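Local coordinates for protein beta-1,3-glucosyltransferase (Paecilomyces sp. J18, PDB 5JVV) that is named a beta-1,3-glucosyltransferase and probably belongs to the family 16 carbohydrate-active enzymes, built on a beta-jelly-roll sandwich of two curved sheets, at residues 68-73 with 245-250; 195-200 with 224-229; 89-94 with 290-295. One frame throughout, in Å; residues are numbered along the deposited sequence.

Contact 1: 68-73 with 245-250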
loop_
_atom_site.group_PDB
_atom_site.type_symbol
_atom_site.label_atom_id
_atom_site.label_comp_id
_atom_site.label_asym_id
_atom_site.label_seq_id
_atom_site.Cartn_x
_atom_site.Cartn_y
_atom_site.Cartn_z
ATOM N N ILE A 68 18.845 -4.019 -12.929
ATOM C CA ILE A 68 17.420 -4.325 -12.844
ATOM C C ILE A 68 16.743 -3.314 -11.923
ATOM O O ILE A 68 15.672 -2.790 -12.230
ATOM C CB ILE A 68 17.197 -5.760 -12.294
ATOM C CG1 ILE A 68 17.752 -6.798 -13.276
ATOM C CG2 ILE A 68 15.728 -6.020 -12.033
ATOM C CD1 ILE A 68 17.730 -8.228 -12.755
ATOM N N GLY A 69 17.387 -3.049 -10.789
ATOM C CA GLY A 69 16.874 -2.057 -9.864
ATOM C C GLY A 69 17.336 -2.313 -8.449
ATOM O O GLY A 69 18.115 -3.234 -8.185
ATOM N N ARG A 70 16.850 -1.491 -7.527
ATOM C CA ARG A 70 17.237 -1.608 -6.125
ATOM C C ARG A 70 16.414 -2.716 -5.483
ATOM O O ARG A 70 15.205 -2.803 -5.702
ATOM C CB ARG A 70 17.002 -0.271 -5.409
ATOM C CG ARG A 70 17.392 -0.274 -3.939
ATOM C CD ARG A 70 17.599 1.150 -3.377
ATOM N NE ARG A 70 18.733 1.836 -4.002
ATOM C CZ ARG A 70 20.020 1.533 -3.810
ATOM N NH1 ARG A 70 20.384 0.544 -2.997
ATOM N NH2 ARG A 70 20.959 2.230 -4.446
ATOM N N LYS A 71 17.066 -3.572 -4.697
ATOM C CA LYS A 71 16.385 -4.744 -4.143
ATOM C C LYS A 71 15.294 -4.413 -3.146
ATOM O O LYS A 71 15.436 -3.532 -2.297
ATOM C CB LYS A 71 17.389 -5.701 -3.503
ATOM C CG LYS A 71 18.225 -6.431 -4.535
ATOM C CD LYS A 71 19.419 -7.078 -3.877
ATOM C CE LYS A 71 20.241 -7.828 -4.895
ATOM N NZ LYS A 71 21.466 -8.392 -4.248
ATOM N N SER A 72 14.207 -5.163 -3.249
ATOM C CA SER A 72 13.036 -4.960 -2.419
ATOM C C SER A 72 12.264 -6.272 -2.422
ATOM O O SER A 72 12.730 -7.280 -2.980
ATOM C CB SER A 72 12.189 -3.814 -2.991
ATOM O OG SER A 72 11.109 -3.462 -2.129
ATOM N N VAL A 73 11.097 -6.264 -1.795
ATOM C CA VAL A 73 10.224 -7.432 -1.787
ATOM C C VAL A 73 8.774 -7.058 -2.084
ATOM O O VAL A 73 8.348 -5.894 -1.927
ATOM C CB VAL A 73 10.297 -8.210 -0.451
ATOM C CG1 VAL A 73 11.692 -8.809 -0.258
ATOM C CG2 VAL A 73 9.906 -7.310 0.734
ATOM N N THR A 245 7.235 -2.477 -2.083
ATOM C CA THR A 245 7.831 -1.179 -2.361
ATOM C C THR A 245 8.574 -1.311 -3.681
ATOM O O THR A 245 9.499 -2.121 -3.799
ATOM C CB THR A 245 8.812 -0.737 -1.269
ATOM O OG1 THR A 245 8.138 -0.727 -0.003
ATOM C CG2 THR A 245 9.356 0.667 -1.559
ATOM N N THR A 246 8.146 -0.548 -4.682
ATOM C CA THR A 246 8.903 -0.453 -5.927
ATOM C C THR A 246 9.531 0.935 -6.020
ATOM O O THR A 246 9.445 1.709 -5.062
ATOM C CB THR A 246 8.033 -0.815 -7.161
ATOM O OG1 THR A 246 8.870 -0.914 -8.318
ATOM C CG2 THR A 246 6.932 0.225 -7.412
ATOM N N PHE A 247 10.182 1.241 -7.143
ATOM C CA PHE A 247 10.855 2.528 -7.316
ATOM C C PHE A 247 10.607 3.015 -8.718
ATOM O O PHE A 247 10.580 2.210 -9.636
ATOM C CB PHE A 247 12.369 2.386 -7.141
ATOM C CG PHE A 247 12.782 1.894 -5.783
ATOM C CD1 PHE A 247 12.894 2.776 -4.716
ATOM C CD2 PHE A 247 13.085 0.550 -5.581
ATOM C CE1 PHE A 247 13.294 2.321 -3.453
ATOM C CE2 PHE A 247 13.478 0.089 -4.327
ATOM C CZ PHE A 247 13.589 0.974 -3.266
ATOM N N CYS A 248 10.425 4.320 -8.882
ATOM C CA CYS A 248 10.318 4.924 -10.211
ATOM C C CYS A 248 9.171 4.275 -11.005
ATOM O O CYS A 248 8.053 4.189 -10.506
ATOM C CB CYS A 248 11.689 4.882 -10.922
ATOM S SG CYS A 248 13.018 5.681 -9.936
ATOM N N GLY A 249 9.430 3.792 -12.213
ATOM C CA GLY A 249 8.397 3.093 -12.965
ATOM C C GLY A 249 7.225 3.968 -13.384
ATOM O O GLY A 249 7.355 5.197 -13.441
ATOM N N ASP A 250 6.077 3.336 -13.646
ATOM C CA ASP A 250 4.934 3.992 -14.297
ATOM C C ASP A 250 4.480 5.287 -13.634
ATOM O O ASP A 250 4.274 6.302 -14.309
ATOM C CB ASP A 250 3.717 3.058 -14.351
ATOM C CG ASP A 250 3.940 1.822 -15.206
ATOM O OD1 ASP A 250 4.890 1.795 -16.013
ATOM O OD2 ASP A 250 3.131 0.874 -15.061
#
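Ser72 and Thr245 join two neighbouring, oppositely running strands of the mixed sheet, 70-77 and 240-247, at an end where they have splayed apart. The short segments run 165° from each other and come no closer than 7.6 Å between axes, too wide for regular backbone hydrogen bonding, and side chains span the gap. Ser72 does this with a hydroxyl: OG is swung opposite its own N (chi1 -173°) and gives a hydrogen bond of 2.7 Å to Thr245 O, in the carbonyl plane and on a lone pair. A small polar residue suits the place, since it is short enough to fit between the chains yet satisfies a buried carbonyl. Two residues on, the gap is filled by the Phe247 ring. Its CE2 lies 3.7 Å from Arg70 CB and 3.6 Å from Arg70 O, while CZ is 4.0 Å from Arg70 CD, so the aliphatic part of the arginine supplies the apolar wall. The guanidinium plane stands at 88° to the ring; NH2 bonds to the carbonyls of Val277 and Asn61, and NH1 to that of Asp58. Phe284 meets Phe247 edge-to-face, and the next residue, Cys248, is tied by a disulfide to Cys273 of helix 269-279. Here two adjacent antiparallel strands in one sheet of a beta-jelly-roll sandwich diverge, and buried side chains, not backbone hydrogen bonds, join the two segments.

Contact 2: 195-200 with 224-229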
loop_
_atom_site.group_PDB
_atom_site.type_symbol
_atom_site.label_atom_id
_atom_site.label_comp_id
_atom_site.label_asym_id
_atom_site.label_seq_id
_atom_site.Cartn_x
_atom_site.Cartn_y
_atom_site.Cartn_z
ATOM N N ILE A 195 -16.794 -0.423 -0.395
ATOM C CA ILE A 195 -15.542 -0.653 0.304
ATOM C C ILE A 195 -15.253 0.613 1.093
ATOM O O ILE A 195 -15.185 1.707 0.528
ATOM C CB ILE A 195 -14.395 -0.968 -0.677
ATOM C CG1 ILE A 195 -14.573 -2.390 -1.211
ATOM C CG2 ILE A 195 -13.044 -0.843 0.016
ATOM C CD1 ILE A 195 -13.912 -2.621 -2.535
ATOM N N LYS A 196 -15.122 0.472 2.408
ATOM C CA LYS A 196 -14.801 1.609 3.265
ATOM C C LYS A 196 -13.419 1.423 3.855
ATOM O O LYS A 196 -13.072 0.321 4.287
ATOM C CB LYS A 196 -15.830 1.749 4.382
ATOM C CG LYS A 196 -17.188 2.223 3.894
ATOM C CD LYS A 196 -18.208 2.203 5.030
ATOM C CE LYS A 196 -19.574 2.676 4.562
ATOM N NZ LYS A 196 -20.570 2.679 5.692
ATOM N N LEU A 197 -12.633 2.497 3.863
ATOM C CA LEU A 197 -11.275 2.455 4.412
ATOM C C LEU A 197 -11.123 3.467 5.542
ATOM O O LEU A 197 -11.570 4.610 5.410
ATOM C CB LEU A 197 -10.240 2.738 3.321
ATOM C CG LEU A 197 -10.289 1.837 2.086
ATOM C CD1 LEU A 197 -9.299 2.326 1.028
ATOM C CD2 LEU A 197 -9.966 0.408 2.477
ATOM N N TRP A 198 -10.501 3.042 6.645
ATOM C CA TRP A 198 -10.227 3.928 7.772
ATOM C C TRP A 198 -8.738 3.918 8.088
ATOM O O TRP A 198 -8.064 2.902 7.909
ATOM C CB TRP A 198 -10.946 3.464 9.043
ATOM C CG TRP A 198 -12.453 3.522 9.068
ATOM C CD1 TRP A 198 -13.235 4.498 9.642
ATOM C CD2 TRP A 198 -13.357 2.526 8.574
ATOM N NE1 TRP A 198 -14.567 4.177 9.502
ATOM C CE2 TRP A 198 -14.670 2.975 8.848
ATOM C CE3 TRP A 198 -13.186 1.306 7.906
ATOM C CZ2 TRP A 198 -15.800 2.239 8.495
ATOM C CZ3 TRP A 198 -14.312 0.576 7.555
ATOM C CH2 TRP A 198 -15.607 1.049 7.848
ATOM N N PHE A 199 -8.233 5.050 8.573
ATOM C CA PHE A 199 -6.906 5.104 9.172
ATOM C C PHE A 199 -7.059 5.593 10.604
ATOM O O PHE A 199 -7.664 6.644 10.835
ATOM C CB PHE A 199 -5.967 6.023 8.391
ATOM C CG PHE A 199 -4.761 6.458 9.180
ATOM C CD1 PHE A 199 -3.883 5.520 9.722
ATOM C CD2 PHE A 199 -4.510 7.807 9.394
ATOM C CE1 PHE A 199 -2.769 5.926 10.456
ATOM C CE2 PHE A 199 -3.399 8.218 10.134
ATOM C CZ PHE A 199 -2.536 7.282 10.659
ATOM N N PHE A 200 -6.538 4.817 11.554
ATOM C CA PHE A 200 -6.556 5.183 12.969
ATOM C C PHE A 200 -5.130 5.374 13.432
ATOM O O PHE A 200 -4.370 4.406 13.502
ATOM C CB PHE A 200 -7.198 4.082 13.801
ATOM C CG PHE A 200 -8.560 3.669 13.314
ATOM C CD1 PHE A 200 -9.636 4.533 13.422
ATOM C CD2 PHE A 200 -8.762 2.407 12.763
ATOM C CE1 PHE A 200 -10.888 4.152 12.974
ATOM C CE2 PHE A 200 -10.005 2.013 12.325
ATOM C CZ PHE A 200 -11.074 2.884 12.428
ATOM N N GLY A 224 -11.944 6.874 3.454
ATOM C CA GLY A 224 -12.353 6.722 2.068
ATOM C C GLY A 224 -13.627 5.894 2.006
ATOM O O GLY A 224 -13.662 4.765 2.501
ATOM N N ASN A 225 -14.681 6.451 1.422
ATOM C CA ASN A 225 -15.967 5.758 1.359
ATOM C C ASN A 225 -16.302 5.433 -0.092
ATOM O O ASN A 225 -16.868 6.269 -0.811
ATOM C CB ASN A 225 -17.065 6.609 2.008
ATOM C CG ASN A 225 -18.344 5.823 2.281
ATOM O OD1 ASN A 225 -18.598 4.783 1.668
ATOM N ND2 ASN A 225 -19.171 6.338 3.193
ATOM N N PHE A 226 -15.931 4.233 -0.528
ATOM C CA PHE A 226 -16.130 3.854 -1.924
ATOM C C PHE A 226 -17.501 3.219 -2.098
ATOM O O PHE A 226 -17.689 2.005 -1.956
ATOM C CB PHE A 226 -14.992 2.964 -2.434
ATOM C CG PHE A 226 -13.649 3.651 -2.432
ATOM C CD1 PHE A 226 -13.170 4.275 -3.575
ATOM C CD2 PHE A 226 -12.884 3.695 -1.272
ATOM C CE1 PHE A 226 -11.933 4.920 -3.577
ATOM C CE2 PHE A 226 -11.652 4.336 -1.248
ATOM C CZ PHE A 226 -11.172 4.955 -2.411
ATOM N N LYS A 227 -18.458 4.075 -2.429
ATOM C CA LYS A 227 -19.869 3.725 -2.442
ATOM C C LYS A 227 -20.508 4.684 -3.432
ATOM O O LYS A 227 -20.139 5.856 -3.476
ATOM C CB LYS A 227 -20.442 3.915 -1.038
ATOM C CG LYS A 227 -21.941 3.718 -0.909
ATOM C CD LYS A 227 -22.318 3.683 0.578
ATOM C CE LYS A 227 -23.608 4.428 0.850
ATOM N NZ LYS A 227 -23.447 5.890 0.620
ATOM N N GLY A 228 -21.429 4.192 -4.251
ATOM C CA GLY A 228 -22.016 5.044 -5.271
ATOM C C GLY A 228 -22.884 4.336 -6.284
ATOM O O GLY A 228 -23.806 3.606 -5.929
ATOM N N THR A 229 -22.587 4.559 -7.561
ATOM C CA THR A 229 -23.515 4.209 -8.635
ATOM C C THR A 229 -23.401 2.778 -9.138
ATOM O O THR A 229 -24.061 2.407 -10.106
ATOM C CB THR A 229 -23.363 5.154 -9.837
ATOM O OG1 THR A 229 -22.069 4.987 -10.433
ATOM C CG2 THR A 229 -23.539 6.593 -9.404
#
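Phe226 leans on the strand 195-200 from its first side-chain atom onward. CB sits 3.2 Å from Ile195 O; CD2, at 3.5 Å, keeps the same oxygen at the ring's edge and in its plane; CE2 then reaches Leu197 CD1 at 3.8 Å. With CG placed opposite the carbonyl carbon (chi1 -63°), the ring slants back past Gly224, where the absence of a side chain lets it lie on this face. Aromatic and branched aliphatic residues suit this buried face. The backbones beneath form two antiparallel hydrogen-bonded pairs, Ile195 with Phe226 and Leu197 with Gly224; Leu197 N to Gly224 O, 2.8 Å at 169°, is nearly straight. The other face carries Lys196 and Asn225, whose side chains run alongside each other in one direction. Lys196 CG and CE each lie 3.7 Å from Asn225 OD1, a buried oxygen for which the model offers no hydrogen-bond partner, whereas Asn225 ND2 is bonded to Asp146 O. The methylene chain thus lies against the amide and probably helps to shield its oxygen, and the lysine also makes a cation-pi contact with Phe194. Strand 184-190 flanks 195-201 on its other side, and Phe226 packs down onto Met131 and Leu133 of strand 130-134 in the opposing sheet.

Contact 3: 89-94 with 290-295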
loop_
_atom_site.group_PDB
_atom_site.type_symbol
_atom_site.label_atom_id
_atom_site.label_comp_id
_atom_site.label_asym_id
_atom_site.label_seq_id
_atom_site.Cartn_x
_atom_site.Cartn_y
_atom_site.Cartn_z
ATOM N N ASP A 89 -2.255 -3.488 11.433
ATOM C CA ASP A 89 -1.565 -2.603 12.358
ATOM C C ASP A 89 -0.135 -2.436 11.860
ATOM O O ASP A 89 0.654 -3.382 11.871
ATOM C CB ASP A 89 -1.631 -3.157 13.793
ATOM C CG ASP A 89 -0.950 -2.258 14.807
ATOM O OD1 ASP A 89 0.096 -1.667 14.487
ATOM O OD2 ASP A 89 -1.450 -2.165 15.957
ATOM N N ILE A 90 0.187 -1.224 11.406
ATOM C CA ILE A 90 1.458 -0.945 10.745
ATOM C C ILE A 90 2.206 0.121 11.543
ATOM O O ILE A 90 1.700 1.226 11.741
ATOM C CB ILE A 90 1.199 -0.457 9.302
ATOM C CG1 ILE A 90 0.418 -1.523 8.524
ATOM C CG2 ILE A 90 2.505 -0.114 8.590
ATOM C CD1 ILE A 90 -0.254 -1.007 7.260
ATOM N N LYS A 91 3.400 -0.215 12.021
ATOM C CA LYS A 91 4.190 0.715 12.816
ATOM C C LYS A 91 4.932 1.722 11.931
ATOM O O LYS A 91 5.137 2.875 12.315
ATOM C CB LYS A 91 5.180 -0.057 13.702
ATOM C CG LYS A 91 6.102 0.833 14.529
ATOM C CD LYS A 91 7.237 0.049 15.174
ATOM C CE LYS A 91 6.742 -0.914 16.240
ATOM N NZ LYS A 91 6.126 -0.191 17.389
ATOM N N HIS A 92 5.323 1.289 10.737
ATOM C CA HIS A 92 6.168 2.093 9.868
ATOM C C HIS A 92 5.865 1.691 8.437
ATOM O O HIS A 92 5.600 0.518 8.159
ATOM C CB HIS A 92 7.644 1.805 10.191
ATOM C CG HIS A 92 8.620 2.792 9.623
ATOM N ND1 HIS A 92 9.093 2.719 8.327
ATOM C CD2 HIS A 92 9.274 3.829 10.200
ATOM C CE1 HIS A 92 9.968 3.685 8.124
ATOM N NE2 HIS A 92 10.095 4.380 9.241
ATOM N N MET A 93 5.882 2.661 7.532
ATOM C CA MET A 93 5.766 2.378 6.107
ATOM C C MET A 93 6.886 3.121 5.400
ATOM O O MET A 93 7.549 3.955 6.017
ATOM C CB MET A 93 4.402 2.804 5.552
ATOM C CG MET A 93 4.191 4.315 5.450
ATOM S SD MET A 93 2.791 4.699 4.396
ATOM C CE MET A 93 3.462 4.195 2.829
ATOM N N PRO A 94 7.132 2.808 4.119
ATOM C CA PRO A 94 8.240 3.532 3.482
ATOM C C PRO A 94 7.990 5.036 3.499
ATOM O O PRO A 94 6.845 5.507 3.324
ATOM C CB PRO A 94 8.250 2.954 2.064
ATOM C CG PRO A 94 7.827 1.533 2.289
ATOM C CD PRO A 94 6.737 1.621 3.341
ATOM N N GLU A 290 7.152 -1.778 8.673
ATOM C CA GLU A 290 7.216 -2.563 9.902
ATOM C C GLU A 290 5.779 -2.849 10.261
ATOM O O GLU A 290 5.014 -1.945 10.607
ATOM C CB GLU A 290 7.935 -1.844 11.044
ATOM C CG GLU A 290 8.056 -2.746 12.271
ATOM C CD GLU A 290 8.967 -2.203 13.357
ATOM O OE1 GLU A 290 9.689 -1.214 13.112
ATOM O OE2 GLU A 290 8.955 -2.778 14.466
ATOM N N ILE A 291 5.402 -4.112 10.140
ATOM C CA ILE A 291 4.012 -4.504 10.304
ATOM C C ILE A 291 3.850 -5.258 11.616
ATOM O O ILE A 291 4.494 -6.284 11.838
ATOM C CB ILE A 291 3.553 -5.381 9.120
ATOM C CG1 ILE A 291 3.646 -4.584 7.813
ATOM C CG2 ILE A 291 2.130 -5.903 9.345
ATOM C CD1 ILE A 291 3.805 -5.443 6.561
ATOM N N ASN A 292 3.004 -4.739 12.500
ATOM C CA ASN A 292 2.729 -5.414 13.770
ATOM C C ASN A 292 1.862 -6.649 13.587
ATOM O O ASN A 292 2.196 -7.735 14.073
ATOM C CB ASN A 292 2.056 -4.460 14.756
ATOM C CG ASN A 292 3.044 -3.569 15.453
ATOM O OD1 ASN A 292 4.160 -3.990 15.773
ATOM N ND2 ASN A 292 2.649 -2.327 15.698
ATOM N N TYR A 293 0.735 -6.488 12.905
ATOM C CA TYR A 293 -0.105 -7.644 12.614
ATOM C C TYR A 293 -1.055 -7.400 11.475
ATOM O O TYR A 293 -1.316 -6.255 11.097
ATOM C CB TYR A 293 -0.901 -8.090 13.847
ATOM C CG TYR A 293 -1.953 -7.122 14.362
ATOM C CD1 TYR A 293 -3.201 -6.999 13.743
ATOM C CD2 TYR A 293 -1.713 -6.366 15.504
ATOM C CE1 TYR A 293 -4.171 -6.130 14.248
ATOM C CE2 TYR A 293 -2.673 -5.506 16.013
ATOM C CZ TYR A 293 -3.895 -5.388 15.383
ATOM O OH TYR A 293 -4.847 -4.529 15.895
ATOM N N LEU A 294 -1.569 -8.500 10.936
ATOM C CA LEU A 294 -2.632 -8.455 9.944
ATOM C C LEU A 294 -3.725 -9.409 10.405
ATOM O O LEU A 294 -3.476 -10.605 10.591
ATOM C CB LEU A 294 -2.102 -8.860 8.565
ATOM C CG LEU A 294 -3.133 -8.991 7.442
ATOM C CD1 LEU A 294 -3.879 -7.684 7.250
ATOM C CD2 LEU A 294 -2.452 -9.426 6.149
ATOM N N LYS A 295 -4.923 -8.882 10.617
ATOM C CA LYS A 295 -6.051 -9.710 11.037
ATOM C C LYS A 295 -7.211 -9.572 10.062
ATOM O O LYS A 295 -7.529 -8.465 9.616
ATOM C CB LYS A 295 -6.481 -9.364 12.469
ATOM C CG LYS A 295 -5.402 -9.730 13.487
ATOM C CD LYS A 295 -5.706 -9.289 14.911
ATOM C CE LYS A 295 -4.492 -9.578 15.788
ATOM N NZ LYS A 295 -4.707 -9.235 17.218
HETATM O O HOH W 1 -3.949 -2.413 16.944
#
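The Tyr293 ring is sandwiched: Asp89 CB lies over one face, 3.5 Å from the centroid and 17° off the normal in a CH-pi contact, and Lys295 CE, two residues along the same strand, lies over the opposite face toward the rim. Tyr293 takes the chi1 of 66° that sets CG between its own N and carbonyl carbon, which folds the ring over Asp89. A water that donates to Asp89 OD2 also meets Tyr293 OH. The other carboxylate oxygen, Asp89 OD1, receives Asn292 ND2 at 2.9 Å; the bond lies in the amide plane of Asn292 but comes from above the carboxylate plane, the two planes being 72° apart. Below, the backbones form two classic beta bulges, one on each strand. Asp89 O accepts from both Asn292 N, at 2.8 Å, and Tyr293 N, the latter on a lone pair; Glu290 O likewise takes Lys91 N, at 2.8 Å, and His92 N. Lys91 and Glu290 lie alongside each other, CD to CD 3.4 Å, but Lys91 NZ stays 4.8 Å from Glu290 OE2, which bonds instead to Ser52. Here the lysine serves chiefly through its methylenes. Asp89 suits its buried place because each oxygen finds a donor: with the amide, a water and a salt bridge to Arg202 around it, its carboxylate is probably held ionised.

In the fold
From the N terminus, the chain first lays down 68-73, then 89-94 of the next strand, and both wait more than 150 residues for their partners. Meanwhile contact 2 opens and closes locally, joining 195-200 to 224-229 within the larger loops of the other two. Next 245-250 returns to close contact 1, and near the C terminus 290-295 closes contact 3, so contacts 1 and 3 cross. Contact 1 belongs to the mixed sheet, contacts 2 and 3 to the antiparallel one. Contacts 1 and 3 touch where Pro94 CG, in the loop after strand 84-90, packs on Thr245 OG1 at 3.2 Å. Contact 2 lies across the chain's centre from contact 1, 29 Å between centres, but about 7 Å from contact 3 at the nearest atoms.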